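Local coordinates for protein 5-carboxymethyl-2-hydroxymuconate semialdehyde dehydrogenase (Thermus thermophilus, PDB 2D4E) that probably oxidises 5-carboxymethyl-2-hydroxymuconate semialdehyde to the corresponding acid with NAD as cofactor, as a member of the aldehyde dehydrogenase family, at residues S46-P49 against A50-E53; V108-C111 against L112-Q116; I120-A123 against Q124-R127. All coordinates share one frame; numbering follows the deposited sequence.

Contact 1 (S46-P49 against A50-E53). With NA (sodium ion), chain I.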
# COMPACT_ATOMS: atom_id res chain seq x y z
N SER C 46 -11.59 45.43 9.14
CA SER C 46 -11.99 44.18 9.75
C SER C 46 -12.42 44.53 11.17
O SER C 46 -11.67 45.19 11.90
CB SER C 46 -10.85 43.17 9.80
OG SER C 46 -11.30 41.97 10.42
N LEU C 47 -13.61 44.09 11.55
CA LEU C 47 -14.17 44.38 12.86
C LEU C 47 -13.78 43.37 13.95
O LEU C 47 -13.37 42.25 13.67
CB LEU C 47 -15.70 44.41 12.77
CG LEU C 47 -16.35 45.19 11.62
CD1 LEU C 47 -17.86 45.04 11.70
CD2 LEU C 47 -15.95 46.66 11.69
N ASP C 48 -13.92 43.81 15.19
CA ASP C 48 -13.67 42.99 16.36
C ASP C 48 -15.09 42.53 16.70
O ASP C 48 -15.90 43.32 17.17
CB ASP C 48 -13.08 43.85 17.49
CG ASP C 48 -13.02 43.14 18.83
OD1 ASP C 48 -12.33 43.64 19.73
OD2 ASP C 48 -13.68 42.08 18.99
N PRO C 49 -15.41 41.26 16.44
CA PRO C 49 -16.75 40.71 16.71
C PRO C 49 -17.31 40.92 18.11
O PRO C 49 -18.51 40.80 18.32
CB PRO C 49 -16.60 39.24 16.34
CG PRO C 49 -15.15 38.96 16.60
CD PRO C 49 -14.48 40.18 16.05
N ALA C 50 -16.44 41.24 19.06
CA ALA C 50 -16.88 41.46 20.43
C ALA C 50 -17.45 42.86 20.64
O ALA C 50 -18.24 43.08 21.55
CB ALA C 50 -15.72 41.23 21.39
N THR C 51 -17.06 43.81 19.79
CA THR C 51 -17.53 45.19 19.93
C THR C 51 -17.94 45.84 18.62
O THR C 51 -18.52 46.93 18.61
CB THR C 51 -16.43 46.06 20.54
OG1 THR C 51 -15.31 46.07 19.65
CG2 THR C 51 -15.99 45.51 21.89
N ASN C 52 -17.63 45.18 17.51
CA ASN C 52 -17.93 45.69 16.19
C ASN C 52 -17.18 46.99 15.90
O ASN C 52 -17.59 47.78 15.05
CB ASN C 52 -19.44 45.88 16.00
CG ASN C 52 -20.16 44.56 15.79
OD1 ASN C 52 -19.67 43.69 15.07
ND2 ASN C 52 -21.32 44.40 16.42
N GLU C 53 -16.08 47.19 16.61
CA GLU C 53 -15.23 48.35 16.41
C GLU C 53 -14.19 47.90 15.39
O GLU C 53 -13.91 46.70 15.27
CB GLU C 53 -14.48 48.72 17.69
CG GLU C 53 -15.33 48.90 18.93
CD GLU C 53 -15.94 50.28 19.04
OE1 GLU C 53 -16.21 50.71 20.18
OE2 GLU C 53 -16.16 50.92 17.99
NA NA I . -12.65 40.41 12.15
O HOH W 1 -12.60 46.43 19.79
O HOH W 2 -15.03 40.39 11.50
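Between Asp-48 and Glu-53 the chain doubles back through a tight turn, the 46-49 and 50-53 runs heading 144° apart, and Asp-48 N donates to Glu-53 O at 2.9 Å. Two amides converge on the carbonyl of Asp-48: Asn-52 N reaches Asp-48 O at 2.6 Å, nearly in line with the C=O bond, while Thr-51 N comes to the same oxygen from well above the carbonyl plane.

The Asp-48 side chain secures the start of the turn. With CG anti to the backbone N (chi1 169°), the carboxylate folds over the loop, and Ala-50 N donates to Asp-48 OD2 at 2.9 Å from above the carboxylate plane; Ala-50 CB lies against the same oxygen. The other oxygen, OD1, takes a hydrogen bond from a water that also bonds to Thr-51 OG1, 2.7 Å from the water oxygen, and it forms a salt bridge with Arg-19. Replacing Asp-48 by alanine removes the carboxylate, which would probably leave Ala-50 N, Arg-19 and the bridging water without their acceptor, the turn then resting on its backbone bonds. Leu-47 packs on the returning limb, its CD2 3.9 Å from Asn-52 O, and its CA makes a CA-H...O contact with Glu-53 O. Asn-52 OD1 accepts a hydrogen bond from Asn-390 ND2.

Behind the turn sits a sodium ion, bound by Ser-46 OG at 2.7 Å and Leu-47 O at 2.5 Å, with Asp-113, the carbonyl of Trp-200 and a water completing the site. The whole is the connection of a two-stranded antiparallel hairpin, strand 43-48 running into strand 53-59. Leu-47 and Asn-52 lean on Pro-350 at the start of helix 350-365, and Asp-48 ties the hairpin to helix 12-24 through Arg-19.

Contact 2 (V108-C111 against L112-Q116). With NA (sodium ion), chain I.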
# COMPACT_ATOMS: atom_id res chain seq x y z
N VAL C 108 -3.75 35.67 20.12
CA VAL C 108 -4.43 36.93 20.41
C VAL C 108 -4.98 37.57 19.14
O VAL C 108 -6.12 38.03 19.11
CB VAL C 108 -3.48 37.93 21.11
CG1 VAL C 108 -4.17 39.27 21.27
CG2 VAL C 108 -3.06 37.39 22.47
N MET C 109 -4.16 37.61 18.10
CA MET C 109 -4.57 38.21 16.85
C MET C 109 -5.84 37.56 16.30
O MET C 109 -6.83 38.25 16.01
CB MET C 109 -3.44 38.07 15.83
CG MET C 109 -3.69 38.80 14.53
SD MET C 109 -2.24 38.72 13.47
CE MET C 109 -1.08 39.68 14.43
N GLU C 110 -5.83 36.24 16.15
CA GLU C 110 -6.99 35.55 15.62
C GLU C 110 -8.18 35.64 16.56
O GLU C 110 -9.33 35.67 16.11
CB GLU C 110 -6.63 34.09 15.33
CG GLU C 110 -7.80 33.25 14.85
CD GLU C 110 -7.37 32.02 14.07
OE1 GLU C 110 -8.17 31.06 13.98
OE2 GLU C 110 -6.24 32.02 13.53
N CYS C 111 -7.92 35.68 17.86
CA CYS C 111 -8.98 35.78 18.84
C CYS C 111 -9.71 37.11 18.65
O CYS C 111 -10.94 37.16 18.53
CB CYS C 111 -8.39 35.70 20.25
SG CYS C 111 -9.58 36.01 21.56
N LEU C 112 -8.95 38.20 18.61
CA LEU C 112 -9.51 39.53 18.42
C LEU C 112 -10.27 39.67 17.11
O LEU C 112 -11.33 40.29 17.05
CB LEU C 112 -8.40 40.58 18.45
CG LEU C 112 -7.63 40.82 19.75
CD1 LEU C 112 -6.59 41.91 19.53
CD2 LEU C 112 -8.60 41.23 20.85
N ASP C 113 -9.70 39.09 16.06
CA ASP C 113 -10.23 39.16 14.70
C ASP C 113 -11.44 38.26 14.40
O ASP C 113 -12.36 38.67 13.70
CB ASP C 113 -9.08 38.84 13.73
CG ASP C 113 -9.27 39.44 12.34
OD1 ASP C 113 -10.20 40.26 12.14
OD2 ASP C 113 -8.47 39.10 11.44
N ALA C 114 -11.44 37.04 14.95
CA ALA C 114 -12.51 36.10 14.66
C ALA C 114 -13.47 35.73 15.80
O ALA C 114 -14.39 34.94 15.59
CB ALA C 114 -11.92 34.83 14.06
N GLY C 115 -13.25 36.28 16.99
CA GLY C 115 -14.16 36.03 18.10
C GLY C 115 -14.18 34.73 18.89
O GLY C 115 -15.08 34.55 19.72
N GLN C 116 -13.24 33.82 18.66
CA GLN C 116 -13.24 32.57 19.42
C GLN C 116 -12.55 32.80 20.76
O GLN C 116 -11.71 33.69 20.88
CB GLN C 116 -12.52 31.45 18.65
CG GLN C 116 -13.19 31.02 17.34
CD GLN C 116 -14.61 30.49 17.52
OE1 GLN C 116 -14.92 29.85 18.52
NE2 GLN C 116 -15.47 30.74 16.54
NA NA I . -12.65 40.41 12.15
O HOH W 3 -11.08 33.75 17.22
O HOH W 2 -15.03 40.39 11.50
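Val-108 and Leu-112 lie side by side one turn apart, pointing the same way, on the last turns of helix 103-114, an alpha helix that ends at a glycine with positive phi, Gly-115. This apolar flank is the closely packed part. Val-108 CG1, anti to the backbone N (chi1 174°), sits 4.0 Å from Leu-112 CD1, and Leu-112 CG rests on Val-108 O at 3.2 Å, beside the nearly straight bond from Leu-112 N to that same oxygen (172° at the hydrogen). Helix 12-24 closes over the pair, with Ile-15 and Val-18 against Val-108 and Arg-19 against Leu-112.

The looser side is where the helix runs out. Gly-115 N still donates to Cys-111 O, but the bond is bent to 138°, and the chain then turns off into a loop. Gln-116 N no longer finds a helix carbonyl: a water accepts from it at 2.6 Å and donates to Glu-110 O, filling the step between them. That carbonyl is thus shared, since Ala-114 N also donates to it. The carboxylate of Glu-110 points away from this water and accepts from Leu-176 N.

Asp-113 belongs to neither side. Its carboxylate leaves the helix toward the sodium ion that Ser-46, Leu-47 and Trp-200 also bind, while OD2 accepts from Phe-203 N, a second hold that helps fix the rotation of the group. The residue grips the metal twice, through its backbone and its side chain: Asp-113 O at 2.4 Å and Asp-113 OD1 at 2.5 Å.

Contact 3 (I120-A123 against Q124-R127)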
# COMPACT_ATOMS: atom_id res chain seq x y z
N ILE C 120 -9.03 28.42 23.20
CA ILE C 120 -9.31 27.55 22.07
C ILE C 120 -8.45 27.97 20.88
O ILE C 120 -7.90 27.12 20.18
CB ILE C 120 -10.81 27.58 21.70
CG1 ILE C 120 -11.64 26.98 22.84
CG2 ILE C 120 -11.05 26.79 20.42
CD1 ILE C 120 -11.26 25.55 23.21
N VAL C 121 -8.31 29.27 20.67
CA VAL C 121 -7.49 29.75 19.57
C VAL C 121 -6.03 29.38 19.82
O VAL C 121 -5.29 29.08 18.89
CB VAL C 121 -7.58 31.29 19.41
CG1 VAL C 121 -6.71 31.72 18.23
CG2 VAL C 121 -9.04 31.72 19.18
N ARG C 122 -5.62 29.39 21.09
CA ARG C 122 -4.25 29.06 21.42
C ARG C 122 -3.97 27.61 21.06
O ARG C 122 -2.91 27.29 20.53
CB ARG C 122 -3.95 29.30 22.90
CG ARG C 122 -2.52 28.93 23.31
CD ARG C 122 -1.48 29.77 22.57
NE ARG C 122 -0.11 29.37 22.91
CZ ARG C 122 0.48 28.27 22.46
NH1 ARG C 122 -0.16 27.45 21.64
NH2 ARG C 122 1.73 28.00 22.83
N ALA C 123 -4.93 26.73 21.37
CA ALA C 123 -4.78 25.31 21.05
C ALA C 123 -4.73 25.13 19.54
O ALA C 123 -4.07 24.22 19.03
CB ALA C 123 -5.94 24.52 21.64
N GLN C 124 -5.43 26.00 18.82
CA GLN C 124 -5.47 25.94 17.36
C GLN C 124 -4.11 26.33 16.77
O GLN C 124 -3.73 25.84 15.71
CB GLN C 124 -6.56 26.87 16.82
CG GLN C 124 -7.96 26.42 17.18
CD GLN C 124 -8.54 25.49 16.14
OE1 GLN C 124 -9.00 25.94 15.09
NE2 GLN C 124 -8.51 24.20 16.42
N VAL C 125 -3.38 27.20 17.46
CA VAL C 125 -2.06 27.60 17.00
C VAL C 125 -1.16 26.38 17.10
O VAL C 125 -0.33 26.14 16.23
CB VAL C 125 -1.46 28.74 17.86
CG1 VAL C 125 -0.01 28.97 17.46
CG2 VAL C 125 -2.26 30.01 17.66
N ALA C 126 -1.33 25.60 18.16
CA ALA C 126 -0.54 24.40 18.33
C ALA C 126 -0.84 23.42 17.18
O ALA C 126 0.06 22.77 16.65
CB ALA C 126 -0.84 23.75 19.68
N ARG C 127 -2.11 23.31 16.79
CA ARG C 127 -2.50 22.42 15.70
C ARG C 127 -1.89 22.92 14.39
O ARG C 127 -1.50 22.13 13.53
CB ARG C 127 -4.02 22.35 15.55
CG ARG C 127 -4.70 21.38 16.52
CD ARG C 127 -4.46 19.91 16.14
NE ARG C 127 -5.07 19.54 14.85
CZ ARG C 127 -4.46 19.59 13.67
NH1 ARG C 127 -3.20 19.99 13.58
NH2 ARG C 127 -5.12 19.26 12.57
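Gln-124 and Val-125 lie back over the preceding turn of helix 118-136, each against carbonyls of that turn, in the i to i+4 packing of an alpha-helix interior. The Gln-124 chain sets off beside its own backbone N, with CG anti to the carbonyl carbon (chi1 -67°), which lays CG over Ile-120 O at 3.1 Å; CB rests on the neighbouring Val-121 O. A bend at chi2 then carries the amide away from the turn, the side chain lying about 9 Å from the bound NAD. Val-125 lies against the carbonyls of Val-121 and Arg-122: CG2 is 3.4 Å from Val-121 O, and CB comes equally near Arg-122 O.

Arg-122 approaches from the other direction. Its chain starts out away from Val-125, then bends at chi2 (62°) to bring the guanidinium alongside the following turn, where NH1 comes 4.2 Å from both Val-125 CB and Ala-126 CB. Ala-126 N lies at the edge of this flat group, near its plane. These are loose contacts, and the charge has a long, weak ion pair with Asp-104. Ala-126 CB lies 3.3 Å from Ala-123 O.

The i to i+4 backbone bonds run from Gln-124 N to Ile-120 O and from Val-125 N to Val-121 O; that from Ala-126 N to Arg-122 O is weak. Arg-127 NH1 makes a salt bridge with Glu-130 and a hydrogen bond with Asn-131. Val-121, Arg-122 and Val-125 face helix 103-114, and Gln-124, Val-125 and Arg-127 touch helix 175-188.

Contact 2 is the buried one; contacts 1 and 3 are only partly buried. Contacts 1 and 2 share the sodium ion and its bound water, so a hairpin turn and a helix end are joined by metal ligands, and Pro-49 packs directly on the backbone of Leu-112 and Gly-115. Contacts 2 and 3 lie on successive helices and meet through apolar atoms, Val-121 fitting against Glu-110, Cys-111 and Gln-116. Contacts 1 and 3 do not touch, their nearest atoms being about 10 Å apart. The chemistry differs: turn and carboxylate bonds beside two metal ligands in 46-53, a helix end with a third metal-binding residue in 108-116, and in 120-127 helical packing with arginines at its margin.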